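Long-range contacts in oxysterol-binding protein homolog 3 (PDB 4INQ), which carries lipids in a hydrophobic pocket of its OSBP-related domain and moves them between membranes through the cytosol in phosphoinositide-coupled, non-vesicular transport: residues 26-31 and 309-314; 70-75 and 120-125; 127-132 and 314-319; 166-171 and 179-184. All blocks are in the same frame, centred on the assembly; numbering follows the deposited sequence.

Contact 1: residues 26-31 and 309-314; sequences KSVTRR and TEIEKG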
# COMPACT_ATOMS: atom_id res chain seq x y z
N LYS A 26 -21.62 12.93 7.17
CA LYS A 26 -21.60 13.36 5.74
C LYS A 26 -20.98 12.28 4.85
O LYS A 26 -20.48 11.27 5.34
CB LYS A 26 -20.81 14.66 5.59
CG LYS A 26 -19.33 14.53 5.93
CD LYS A 26 -18.67 15.90 6.01
CE LYS A 26 -18.70 16.62 4.67
NZ LYS A 26 -17.83 15.97 3.66
N SER A 27 -21.04 12.50 3.54
CA SER A 27 -20.48 11.58 2.55
C SER A 27 -20.03 12.36 1.33
O SER A 27 -20.31 13.56 1.19
CB SER A 27 -21.53 10.56 2.11
OG SER A 27 -22.41 11.14 1.17
N VAL A 28 -19.33 11.68 0.42
CA VAL A 28 -18.84 12.32 -0.79
C VAL A 28 -19.01 11.39 -1.99
O VAL A 28 -19.13 10.18 -1.83
CB VAL A 28 -17.35 12.68 -0.67
CG1 VAL A 28 -17.08 13.29 0.69
CG2 VAL A 28 -16.49 11.44 -0.86
N THR A 29 -19.03 11.98 -3.18
CA THR A 29 -19.14 11.21 -4.41
C THR A 29 -17.72 11.00 -4.94
O THR A 29 -16.86 11.87 -4.79
CB THR A 29 -20.00 11.95 -5.47
OG1 THR A 29 -21.36 12.01 -5.01
CG2 THR A 29 -19.97 11.22 -6.80
N ARG A 30 -17.48 9.85 -5.55
CA ARG A 30 -16.16 9.53 -6.09
C ARG A 30 -16.27 9.09 -7.54
O ARG A 30 -17.30 8.59 -7.97
CB ARG A 30 -15.50 8.45 -5.25
CG ARG A 30 -15.34 8.84 -3.78
CD ARG A 30 -14.75 7.73 -2.95
NE ARG A 30 -14.81 8.06 -1.53
CZ ARG A 30 -14.02 8.94 -0.94
NH1 ARG A 30 -13.08 9.57 -1.64
NH2 ARG A 30 -14.18 9.22 0.35
N ARG A 31 -15.19 9.29 -8.29
CA ARG A 31 -15.17 8.94 -9.70
C ARG A 31 -15.26 7.44 -9.94
O ARG A 31 -15.92 7.02 -10.88
CB ARG A 31 -13.91 9.53 -10.35
CG ARG A 31 -12.60 9.16 -9.68
CD ARG A 31 -11.44 9.95 -10.30
NE ARG A 31 -10.16 9.46 -9.81
CZ ARG A 31 -8.99 10.01 -10.11
NH1 ARG A 31 -8.93 11.08 -10.89
NH2 ARG A 31 -7.87 9.48 -9.64
N THR A 309 -11.80 15.37 -3.69
CA THR A 309 -13.23 15.51 -3.46
C THR A 309 -13.48 16.62 -2.44
O THR A 309 -12.55 17.31 -2.02
CB THR A 309 -13.84 14.23 -2.89
OG1 THR A 309 -13.30 14.00 -1.58
CG2 THR A 309 -13.52 13.04 -3.79
N GLU A 310 -14.74 16.77 -2.04
CA GLU A 310 -15.12 17.78 -1.06
C GLU A 310 -14.33 17.62 0.24
O GLU A 310 -14.13 18.58 0.97
CB GLU A 310 -16.62 17.67 -0.75
CG GLU A 310 -17.00 16.32 -0.14
CD GLU A 310 -18.40 16.31 0.45
OE1 GLU A 310 -18.66 17.12 1.37
OE2 GLU A 310 -19.23 15.48 0.01
N ILE A 311 -13.91 16.39 0.52
CA ILE A 311 -13.14 16.11 1.73
C ILE A 311 -11.78 16.79 1.70
O ILE A 311 -11.35 17.39 2.69
CB ILE A 311 -12.91 14.58 1.88
CG1 ILE A 311 -14.24 13.85 2.08
CG2 ILE A 311 -11.95 14.31 3.04
CD1 ILE A 311 -14.88 14.12 3.42
N GLU A 312 -11.10 16.67 0.56
CA GLU A 312 -9.76 17.23 0.40
C GLU A 312 -9.71 18.67 -0.09
O GLU A 312 -8.82 19.43 0.30
CB GLU A 312 -8.95 16.36 -0.58
CG GLU A 312 -8.72 14.90 -0.15
CD GLU A 312 -9.94 14.00 -0.29
OE1 GLU A 312 -10.79 14.27 -1.17
OE2 GLU A 312 -10.05 13.02 0.46
N LYS A 313 -10.65 19.04 -0.94
CA LYS A 313 -10.71 20.38 -1.53
C LYS A 313 -10.37 21.52 -0.58
O LYS A 313 -11.10 21.79 0.37
CB LYS A 313 -12.09 20.60 -2.14
CG LYS A 313 -12.12 21.53 -3.34
CD LYS A 313 -12.08 22.99 -2.93
CE LYS A 313 -12.53 23.89 -4.08
NZ LYS A 313 -13.92 23.57 -4.51
N GLY A 314 -9.24 22.17 -0.83
CA GLY A 314 -8.80 23.28 -0.01
C GLY A 314 -8.36 22.95 1.40
O GLY A 314 -8.20 23.85 2.22
O HOH W 1 -10.96 10.63 0.51
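An ST turn at the surface of the OSBP-related domain, residues 309-311, receives the extended N-terminal segment 26-31 through Val28, Lys26 and Arg30. Thr309 OG1 makes the turn by accepting from Ile311 N, with an N-H...O angle of 148°. Glu312, just after the turn, folds back to brace Thr309: its OE1 takes the hydroxyl of Thr309 on the syn side, OG1 to OE1 2.6 Å, and also accepts from Thr309 N. With its rotation fixed in this way, Thr309 turns its methyl toward the incoming segment, CG2 lying 3.7 Å from Thr29 O.

One residue on, Glu310 reaches out along the segment. Its CG sits between the backbone N and the carbonyl carbon (chi1 61°) and the rest of the chain is extended, which brings the carboxylate up beside Val28 and over to Lys26. There NZ of Lys26 bonds to OE1 of Glu310 at 2.7 Å, a salt bridge made from above the carboxylate plane (73° out of it) by a lysine chain bent at its last two torsions. Val28 CG1 lies tightly against Glu310 CG and Ile311 CG1, while Val28 CG2 rests over one face of the Arg30 guanidinium, offset toward its rim. A water oxygen lies 3.2 Å from Arg30 NH1, whose N-H it accepts, and also sits close to Glu312 OE2.

Beyond the two segments, Arg31 is tied to helix 300-304 through Ala303 O and to helix 325-331 through Glu331, while Ile311 packs on Ile131 of strand 127-132.

Contact 2: residues 70-75 and 120-125; sequences SILQLI and FNPLLA. With PIF ((2R)-3-{[(S)-hydroxy{[(1R,2R,3R,4R,5S,6R)-2,3,5,6-tetrahydroxy-4-(phosphonooxy)cyclohexyl]oxy}phosphoryl]oxy}propane-1,2-diyl dioctanoate), chain B.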
# COMPACT_ATOMS: atom_id res chain seq x y z
N SER A 70 1.16 7.34 -6.36
CA SER A 70 2.47 7.22 -5.72
C SER A 70 2.49 5.96 -4.86
O SER A 70 1.46 5.31 -4.68
CB SER A 70 2.75 8.43 -4.84
OG SER A 70 2.01 8.36 -3.63
N ILE A 71 3.66 5.63 -4.31
CA ILE A 71 3.80 4.46 -3.44
C ILE A 71 3.00 4.65 -2.16
O ILE A 71 2.47 3.69 -1.60
CB ILE A 71 5.28 4.21 -3.05
CG1 ILE A 71 6.08 3.74 -4.26
CG2 ILE A 71 5.36 3.18 -1.95
CD1 ILE A 71 7.57 3.73 -4.01
N LEU A 72 2.92 5.89 -1.69
CA LEU A 72 2.16 6.19 -0.48
C LEU A 72 0.71 5.77 -0.67
O LEU A 72 0.08 5.24 0.25
CB LEU A 72 2.23 7.69 -0.18
CG LEU A 72 3.59 8.20 0.31
CD1 LEU A 72 3.59 9.71 0.29
CD2 LEU A 72 3.86 7.66 1.73
N GLN A 73 0.19 6.02 -1.87
CA GLN A 73 -1.19 5.69 -2.22
C GLN A 73 -1.37 4.18 -2.40
O GLN A 73 -2.40 3.61 -2.02
CB GLN A 73 -1.58 6.45 -3.51
CG GLN A 73 -1.73 7.96 -3.30
CD GLN A 73 -1.92 8.74 -4.60
OE1 GLN A 73 -1.04 8.74 -5.47
NE2 GLN A 73 -3.05 9.42 -4.72
N LEU A 74 -0.37 3.53 -2.99
CA LEU A 74 -0.42 2.08 -3.17
C LEU A 74 -0.53 1.37 -1.82
O LEU A 74 -1.40 0.52 -1.60
CB LEU A 74 0.85 1.60 -3.88
CG LEU A 74 1.04 0.08 -3.81
CD1 LEU A 74 0.17 -0.60 -4.86
CD2 LEU A 74 2.50 -0.27 -4.04
N ILE A 75 0.37 1.73 -0.90
CA ILE A 75 0.35 1.10 0.41
C ILE A 75 -0.97 1.40 1.11
O ILE A 75 -1.42 0.61 1.93
CB ILE A 75 1.55 1.57 1.26
CG1 ILE A 75 2.85 1.19 0.56
CG2 ILE A 75 1.53 0.92 2.64
CD1 ILE A 75 3.02 -0.30 0.38
N PHE A 120 4.46 5.96 -8.65
CA PHE A 120 5.50 6.97 -8.76
C PHE A 120 6.24 6.92 -7.43
O PHE A 120 5.65 6.60 -6.39
CB PHE A 120 4.92 8.38 -8.92
CG PHE A 120 4.49 8.70 -10.33
CD1 PHE A 120 3.40 8.05 -10.91
CD2 PHE A 120 5.15 9.68 -11.05
CE1 PHE A 120 2.98 8.37 -12.20
CE2 PHE A 120 4.74 10.01 -12.35
CZ PHE A 120 3.65 9.35 -12.92
N ASN A 121 7.53 7.21 -7.45
CA ASN A 121 8.30 7.22 -6.22
C ASN A 121 8.02 8.57 -5.58
O ASN A 121 8.16 9.61 -6.22
CB ASN A 121 9.79 7.09 -6.53
CG ASN A 121 10.44 5.92 -5.79
OD1 ASN A 121 10.39 5.85 -4.55
ND2 ASN A 121 11.04 5.00 -6.54
N PRO A 122 7.56 8.57 -4.32
CA PRO A 122 7.27 9.84 -3.64
C PRO A 122 8.55 10.60 -3.34
O PRO A 122 9.61 10.00 -3.19
CB PRO A 122 6.59 9.39 -2.34
CG PRO A 122 5.98 8.07 -2.71
CD PRO A 122 7.06 7.43 -3.54
N LEU A 123 8.44 11.92 -3.26
CA LEU A 123 9.58 12.76 -2.94
C LEU A 123 9.71 12.75 -1.42
O LEU A 123 8.76 12.40 -0.72
CB LEU A 123 9.33 14.19 -3.41
CG LEU A 123 9.02 14.34 -4.90
CD1 LEU A 123 8.91 15.82 -5.23
CD2 LEU A 123 10.12 13.66 -5.74
N LEU A 124 10.87 13.12 -0.91
CA LEU A 124 11.06 13.16 0.53
C LEU A 124 10.10 14.21 1.10
O LEU A 124 10.04 15.32 0.59
CB LEU A 124 12.50 13.54 0.86
CG LEU A 124 12.80 13.61 2.36
CD1 LEU A 124 12.45 12.29 3.02
CD2 LEU A 124 14.27 13.94 2.54
N ALA A 125 9.37 13.84 2.14
CA ALA A 125 8.41 14.74 2.79
C ALA A 125 7.09 14.85 2.02
O ALA A 125 6.22 15.66 2.36
CB ALA A 125 9.02 16.11 2.99
C1 PIF B . 13.50 7.96 -8.97
O1 PIF B . 12.45 6.99 -9.04
P1 PIF B . 12.29 5.87 -10.19
C2 PIF B . 14.91 7.27 -8.86
O2 PIF B . 14.95 6.46 -7.66
C3 PIF B . 16.00 8.39 -8.80
O3 PIF B . 17.31 7.81 -8.69
C4 PIF B . 15.76 9.33 -7.59
O4 PIF B . 16.73 10.38 -7.57
P4 PIF B . 18.15 10.33 -6.83
C5 PIF B . 14.37 9.97 -7.68
O5 PIF B . 14.17 10.81 -6.56
C6 PIF B . 13.27 8.89 -7.74
O6 PIF B . 12.01 9.53 -7.80
C7 PIF B . 13.39 3.37 -9.86
C8 PIF B . 13.28 2.15 -8.89
C9 PIF B . 11.83 1.76 -8.55
C10 PIF B . 10.86 0.66 -6.67
C11 PIF B . 9.59 -0.20 -6.85
O11 PIF B . 13.07 6.11 -11.42
C12 PIF B . 8.62 -0.06 -5.67
O12 PIF B . 10.71 5.79 -10.49
C13 PIF B . 7.43 -1.02 -5.81
O13 PIF B . 12.53 4.43 -9.46
C14 PIF B . 6.55 -1.00 -4.55
O14 PIF B . 14.06 1.04 -9.51
C15 PIF B . 5.68 -2.26 -4.45
O15 PIF B . 11.84 0.64 -7.65
C16 PIF B . 5.42 -2.68 -2.99
O16 PIF B . 11.00 1.36 -5.66
C17 PIF B . 5.80 -4.16 -2.74
O17 PIF B . 15.20 0.32 -7.66
C18 PIF B . 14.70 0.06 -8.75
C19 PIF B . 14.78 -1.38 -9.25
C20 PIF B . 13.67 -2.23 -8.64
C21 PIF B . 12.69 -2.74 -9.71
C22 PIF B . 11.51 -3.26 -9.17
C23 PIF B . 10.21 -2.96 -9.63
C24 PIF B . 9.01 -3.44 -9.06
C25 PIF B . 7.93 -3.08 -9.88
O41 PIF B . 18.37 11.72 -6.09
O42 PIF B . 19.21 10.02 -7.85
O43 PIF B . 18.05 9.22 -5.64
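Ile71 lays its side chain across the ring of Pro122 at about a right angle, CB 3.7 Å from CD, at the start of a helix capped by a capping box. Ser70 is the N-cap residue: its backbone N gives a nearly straight bond (166°) to Gln73 OE1, 2.8 Å away and met in the carbonyl plane on a lone pair, and its OG accepts a weak bond from Gln73 N. The hydroxyl has a further partner in Ser321 OG.

Just before the helix, Ser70 pairs with Phe120 as a parallel beta bridge. The carbonyl of Phe120 serves both residues of the turn into the helix, accepting a weak bond from Ile71 N at 3.0 Å and a CA-H...O contact from Ser70 CA at 3.3 Å. Pro122 then fills the corner between the bridge and the helix. Its CG faces Leu72 CG at 3.9 Å, and the same atom comes equally near Ser70 CB, so three consecutive residues pack against one ring from the helix side. Phe151 of strand 150-157 packs against Ile71, Leu72 and Pro122 alike.

All six touching residues are buried, and the contact forms part of the lipid-binding site. Leu74 CD2 touches C15 in an acyl chain of the bound phosphoinositide, whose polar part is held by Lys118, His146, Arg350 and others. Asn121 runs alongside Ile71, pointing the same way, with OD1 3.6 Å from Ile71 CD1; the other branch of its amide, ND2, gives a weak hydrogen bond to the lipid's O13 at 3.3 Å.

Contact 3: residues 127-132 and 314-319; sequences TFELIR and GNLPPT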
# COMPACT_ATOMS: atom_id res chain seq x y z
N THR A 127 3.43 13.71 1.11
CA THR A 127 2.44 13.10 1.98
C THR A 127 1.20 12.61 1.23
O THR A 127 1.02 12.90 0.04
CB THR A 127 1.95 14.10 3.07
OG1 THR A 127 1.37 15.24 2.44
CG2 THR A 127 3.11 14.55 3.95
N PHE A 128 0.37 11.85 1.94
CA PHE A 128 -0.88 11.36 1.39
C PHE A 128 -1.85 11.08 2.52
O PHE A 128 -1.57 10.25 3.40
CB PHE A 128 -0.71 10.08 0.58
CG PHE A 128 -2.00 9.56 -0.01
CD1 PHE A 128 -2.71 10.33 -0.94
CD2 PHE A 128 -2.53 8.34 0.40
CE1 PHE A 128 -3.94 9.88 -1.46
CE2 PHE A 128 -3.75 7.88 -0.11
CZ PHE A 128 -4.46 8.66 -1.04
N GLU A 129 -2.97 11.79 2.52
CA GLU A 129 -3.99 11.60 3.53
C GLU A 129 -5.14 10.87 2.85
O GLU A 129 -5.37 11.04 1.65
CB GLU A 129 -4.50 12.95 4.07
CG GLU A 129 -5.21 13.81 3.00
CD GLU A 129 -6.11 14.90 3.60
OE1 GLU A 129 -7.35 14.82 3.42
OE2 GLU A 129 -5.59 15.83 4.24
N LEU A 130 -5.87 10.06 3.61
CA LEU A 130 -7.01 9.35 3.06
C LEU A 130 -8.11 9.22 4.10
O LEU A 130 -7.97 8.47 5.07
CB LEU A 130 -6.59 7.96 2.57
CG LEU A 130 -7.71 7.17 1.86
CD1 LEU A 130 -8.19 7.93 0.63
CD2 LEU A 130 -7.18 5.81 1.46
N ILE A 131 -9.19 9.97 3.91
CA ILE A 131 -10.32 9.92 4.82
C ILE A 131 -11.50 9.24 4.14
O ILE A 131 -12.01 9.72 3.13
CB ILE A 131 -10.77 11.35 5.26
CG1 ILE A 131 -9.62 12.08 5.95
CG2 ILE A 131 -11.95 11.26 6.21
CD1 ILE A 131 -9.94 13.52 6.26
N ARG A 132 -11.91 8.10 4.69
CA ARG A 132 -13.05 7.37 4.16
C ARG A 132 -14.10 7.35 5.26
O ARG A 132 -14.11 6.47 6.12
CB ARG A 132 -12.66 5.93 3.78
CG ARG A 132 -11.62 5.83 2.66
CD ARG A 132 -12.20 6.22 1.31
NE ARG A 132 -13.41 5.45 1.00
CZ ARG A 132 -13.72 4.99 -0.21
NH1 ARG A 132 -12.91 5.22 -1.24
NH2 ARG A 132 -14.85 4.31 -0.39
N GLY A 314 -9.24 22.17 -0.83
CA GLY A 314 -8.80 23.28 -0.01
C GLY A 314 -8.36 22.95 1.40
O GLY A 314 -8.20 23.85 2.22
N ASN A 315 -8.13 21.67 1.69
CA ASN A 315 -7.72 21.27 3.02
C ASN A 315 -6.36 20.60 3.04
O ASN A 315 -5.82 20.30 4.11
CB ASN A 315 -8.76 20.32 3.63
CG ASN A 315 -10.10 21.00 3.90
OD1 ASN A 315 -11.10 20.34 4.19
ND2 ASN A 315 -10.11 22.33 3.82
N LEU A 316 -5.80 20.37 1.86
CA LEU A 316 -4.52 19.68 1.75
C LEU A 316 -3.27 20.54 1.93
O LEU A 316 -3.23 21.70 1.53
CB LEU A 316 -4.41 19.00 0.39
CG LEU A 316 -5.40 17.90 0.01
CD1 LEU A 316 -5.16 17.50 -1.44
CD2 LEU A 316 -5.24 16.70 0.93
N PRO A 317 -2.23 19.97 2.56
CA PRO A 317 -1.01 20.75 2.72
C PRO A 317 -0.42 20.79 1.30
O PRO A 317 -0.91 20.11 0.41
CB PRO A 317 -0.19 19.90 3.67
CG PRO A 317 -0.55 18.50 3.25
CD PRO A 317 -2.05 18.59 3.05
N PRO A 318 0.63 21.58 1.08
CA PRO A 318 1.21 21.64 -0.27
C PRO A 318 1.89 20.34 -0.76
O PRO A 318 2.24 20.22 -1.94
CB PRO A 318 2.23 22.78 -0.15
CG PRO A 318 1.63 23.67 0.94
CD PRO A 318 1.15 22.66 1.94
N THR A 319 2.07 19.38 0.14
CA THR A 319 2.76 18.13 -0.17
C THR A 319 1.97 16.86 -0.51
O THR A 319 2.58 15.83 -0.74
CB THR A 319 3.67 17.74 1.01
OG1 THR A 319 2.86 17.55 2.18
CG2 THR A 319 4.68 18.82 1.29
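This is a buried, mostly polar contact in which the loop between helices 300-304 and 325-331 fastens onto the first residues of strand 127-132. Thr127 carries it with two bonds to Thr319. Its backbone N points almost straight at Thr319 O, 2.9 Å away with an N-H...O angle of 178°. The two hydroxyls meet as well, Thr127 OG1 to Thr319 OG1 at 2.8 Å, and either could be the donor. A matching torsion, chi1 near 60° in both residues, sets the two hydroxyls facing each other. Pro317 CG approaches the hydroxyl oxygen OG1 of Thr127 at 3.9 Å.

Two residues along the strand, Glu129 meets Leu316. One methyl, CD2, does the touching and lies 3.3 Å from Glu129 CD, with OE2 almost as near. The carboxylate finds its polar partners on helix 381-386: OE2 bonds to Tyr381 and OE1 forms a salt bridge with Arg385.

The chemistry divides by position: paired threonines fix the loop at the strand's beginning, whereas farther along Leu316 packs a methyl against the carboxylate of Glu129, whose charge is probably stabilised by Arg385 in this buried setting.

Contact 4: residues 166-171 and 179-184; sequences VTPSQK and LNNEGI. With PIF ((2R)-3-{[(S)-hydroxy{[(1R,2R,3R,4R,5S,6R)-2,3,5,6-tetrahydroxy-4-(phosphonooxy)cyclohexyl]oxy}phosphoryl]oxy}propane-1,2-diyl dioctanoate), chain B.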
# COMPACT_ATOMS: atom_id res chain seq x y z
N VAL A 166 7.34 1.31 6.67
CA VAL A 166 7.73 0.36 5.64
C VAL A 166 8.77 0.82 4.64
O VAL A 166 8.84 2.00 4.26
CB VAL A 166 6.49 -0.13 4.86
CG1 VAL A 166 5.85 1.04 4.13
CG2 VAL A 166 6.87 -1.23 3.89
N THR A 167 9.58 -0.14 4.22
CA THR A 167 10.62 0.08 3.24
C THR A 167 10.47 -1.01 2.18
O THR A 167 10.89 -2.14 2.38
CB THR A 167 12.01 -0.02 3.87
OG1 THR A 167 12.17 1.03 4.83
CG2 THR A 167 13.09 0.08 2.81
N PRO A 168 9.84 -0.68 1.04
CA PRO A 168 9.66 -1.67 -0.03
C PRO A 168 11.02 -2.05 -0.60
O PRO A 168 11.83 -1.18 -0.93
CB PRO A 168 8.81 -0.92 -1.05
CG PRO A 168 8.04 0.07 -0.20
CD PRO A 168 9.11 0.56 0.73
N SER A 169 11.28 -3.35 -0.71
CA SER A 169 12.55 -3.82 -1.25
C SER A 169 12.31 -4.84 -2.35
O SER A 169 11.40 -5.67 -2.26
CB SER A 169 13.39 -4.46 -0.14
OG SER A 169 12.76 -5.61 0.39
N GLN A 170 13.14 -4.78 -3.39
CA GLN A 170 13.03 -5.71 -4.52
C GLN A 170 14.38 -6.36 -4.79
O GLN A 170 15.43 -5.72 -4.65
CB GLN A 170 12.57 -4.96 -5.78
CG GLN A 170 11.38 -4.03 -5.55
CD GLN A 170 11.78 -2.73 -4.88
OE1 GLN A 170 11.03 -2.18 -4.08
NE2 GLN A 170 12.96 -2.22 -5.22
N LYS A 171 14.36 -7.62 -5.17
CA LYS A 171 15.60 -8.32 -5.46
C LYS A 171 15.46 -9.22 -6.67
O LYS A 171 14.63 -10.12 -6.71
CB LYS A 171 16.05 -9.15 -4.25
CG LYS A 171 16.68 -8.32 -3.14
CD LYS A 171 17.92 -7.59 -3.64
CE LYS A 171 18.39 -6.52 -2.65
NZ LYS A 171 19.55 -5.74 -3.18
N LEU A 179 9.57 -9.37 -4.05
CA LEU A 179 9.00 -8.12 -3.55
C LEU A 179 8.64 -8.27 -2.08
O LEU A 179 7.88 -9.16 -1.69
CB LEU A 179 7.75 -7.75 -4.33
CG LEU A 179 7.94 -7.50 -5.82
CD1 LEU A 179 6.59 -7.33 -6.49
CD2 LEU A 179 8.80 -6.27 -6.02
N ASN A 180 9.21 -7.40 -1.26
CA ASN A 180 8.94 -7.45 0.17
C ASN A 180 8.78 -6.07 0.74
O ASN A 180 9.54 -5.17 0.42
CB ASN A 180 10.08 -8.13 0.93
CG ASN A 180 10.19 -9.60 0.64
OD1 ASN A 180 10.77 -9.99 -0.36
ND2 ASN A 180 9.62 -10.42 1.51
N ASN A 181 7.76 -5.90 1.57
CA ASN A 181 7.56 -4.64 2.24
C ASN A 181 8.20 -4.89 3.60
O ASN A 181 7.68 -5.65 4.42
CB ASN A 181 6.07 -4.33 2.41
CG ASN A 181 5.52 -3.47 1.27
OD1 ASN A 181 4.33 -3.19 1.23
ND2 ASN A 181 6.40 -3.05 0.36
N GLU A 182 9.36 -4.29 3.83
CA GLU A 182 10.05 -4.48 5.09
C GLU A 182 9.41 -3.62 6.16
O GLU A 182 9.31 -2.40 6.01
CB GLU A 182 11.52 -4.12 4.94
CG GLU A 182 12.16 -4.81 3.75
CD GLU A 182 13.65 -4.54 3.66
OE1 GLU A 182 14.06 -3.38 3.88
OE2 GLU A 182 14.40 -5.49 3.36
N GLY A 183 8.96 -4.25 7.24
CA GLY A 183 8.33 -3.49 8.30
C GLY A 183 7.16 -4.22 8.91
O GLY A 183 6.56 -5.09 8.28
N ILE A 184 6.84 -3.87 10.15
CA ILE A 184 5.75 -4.50 10.87
C ILE A 184 4.52 -3.62 10.89
O ILE A 184 4.60 -2.42 11.16
CB ILE A 184 6.15 -4.77 12.37
CG1 ILE A 184 7.22 -5.87 12.46
CG2 ILE A 184 4.92 -5.19 13.16
CD1 ILE A 184 8.59 -5.46 11.97
C1 PIF B . 13.50 7.96 -8.97
O1 PIF B . 12.45 6.99 -9.04
P1 PIF B . 12.29 5.87 -10.19
C2 PIF B . 14.91 7.27 -8.86
O2 PIF B . 14.95 6.46 -7.66
C3 PIF B . 16.00 8.39 -8.80
O3 PIF B . 17.31 7.81 -8.69
C4 PIF B . 15.76 9.33 -7.59
O4 PIF B . 16.73 10.38 -7.57
P4 PIF B . 18.15 10.33 -6.83
C5 PIF B . 14.37 9.97 -7.68
O5 PIF B . 14.17 10.81 -6.56
C6 PIF B . 13.27 8.89 -7.74
O6 PIF B . 12.01 9.53 -7.80
C7 PIF B . 13.39 3.37 -9.86
C8 PIF B . 13.28 2.15 -8.89
C9 PIF B . 11.83 1.76 -8.55
C10 PIF B . 10.86 0.66 -6.67
C11 PIF B . 9.59 -0.20 -6.85
O11 PIF B . 13.07 6.11 -11.42
C12 PIF B . 8.62 -0.06 -5.67
O12 PIF B . 10.71 5.79 -10.49
C13 PIF B . 7.43 -1.02 -5.81
O13 PIF B . 12.53 4.43 -9.46
C14 PIF B . 6.55 -1.00 -4.55
O14 PIF B . 14.06 1.04 -9.51
C15 PIF B . 5.68 -2.26 -4.45
O15 PIF B . 11.84 0.64 -7.65
C16 PIF B . 5.42 -2.68 -2.99
O16 PIF B . 11.00 1.36 -5.66
C17 PIF B . 5.80 -4.16 -2.74
O17 PIF B . 15.20 0.32 -7.66
C18 PIF B . 14.70 0.06 -8.75
C19 PIF B . 14.78 -1.38 -9.25
C20 PIF B . 13.67 -2.23 -8.64
C21 PIF B . 12.69 -2.74 -9.71
C22 PIF B . 11.51 -3.26 -9.17
C23 PIF B . 10.21 -2.96 -9.63
C24 PIF B . 9.01 -3.44 -9.06
C25 PIF B . 7.93 -3.08 -9.88
O41 PIF B . 18.37 11.72 -6.09
O42 PIF B . 19.21 10.02 -7.85
O43 PIF B . 18.05 9.22 -5.64
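Strands 166-171 and 179-182 run antiparallel as the two arms of a beta hairpin; the axes of these short segments approach to 4.4 Å, at 161° between their directions. Thr167 with Glu182 and Ser169 with Asn180 are the hydrogen-bonded pairs, Ser169 N reaching Asn180 O at 2.8 Å. The same oxygen also takes the Ser169 hydroxyl, OG to O 3.3 Å, from above the carbonyl plane; OG can bend back to it because it lies between its own backbone N and carbonyl carbon (chi1 64°).

On the face of Thr167, Ser169, Asn180 and Glu182, the glutamate stretches across the neighbouring strand, OE1 lying near Thr167 CG2 and OE2 3.4 Å from Ser169 OG. The opposite face, with Pro168, Gln170, Leu179 and Asn181, looks to the bound phosphoinositide. Gln170 CG packs on Leu179 CD2 at 3.4 Å, and a bend at chi2 (77°) turns its amide along the lipid, NE2 lying 3.5 Å from C20. Asn181 sets CB against Val166 CG2 at 3.5 Å. Asn181 ND2 ends 3.3 Å from lipid C17, the last carbon of an acyl chain.

Two amides therefore meet the lipid tails by van der Waals contact, without hydrogen bonds to them. Asn181 ND2 is buried with no hydrogen-bonding partner in the model, which suggests that this wall of the pocket holds the chain by shape more than by polar recognition.

The bound phosphoinositide joins contacts 2 and 4, whose centres lie about 14 Å apart: contact 2 meets its glycerol-phosphate link and one acyl chain, contact 4 its tails, and the two touch directly where Ile75 CD1 lies 3.3 Å from Asn181 OD1. Contact 3 packs against contact 2, with Phe128 of the strand against Leu72 and Gln73 of the helix. Contacts 1 and 3 use successive parts of one loop, share Gly314 and have centres about 12 Å apart; Arg30 NE comes within 3.4 Å of Arg132 NH1, a close pair of like charges. Contact 1 lies farthest from the hairpin, about 32 Å from contact 4 between centres, across the middle of the chain.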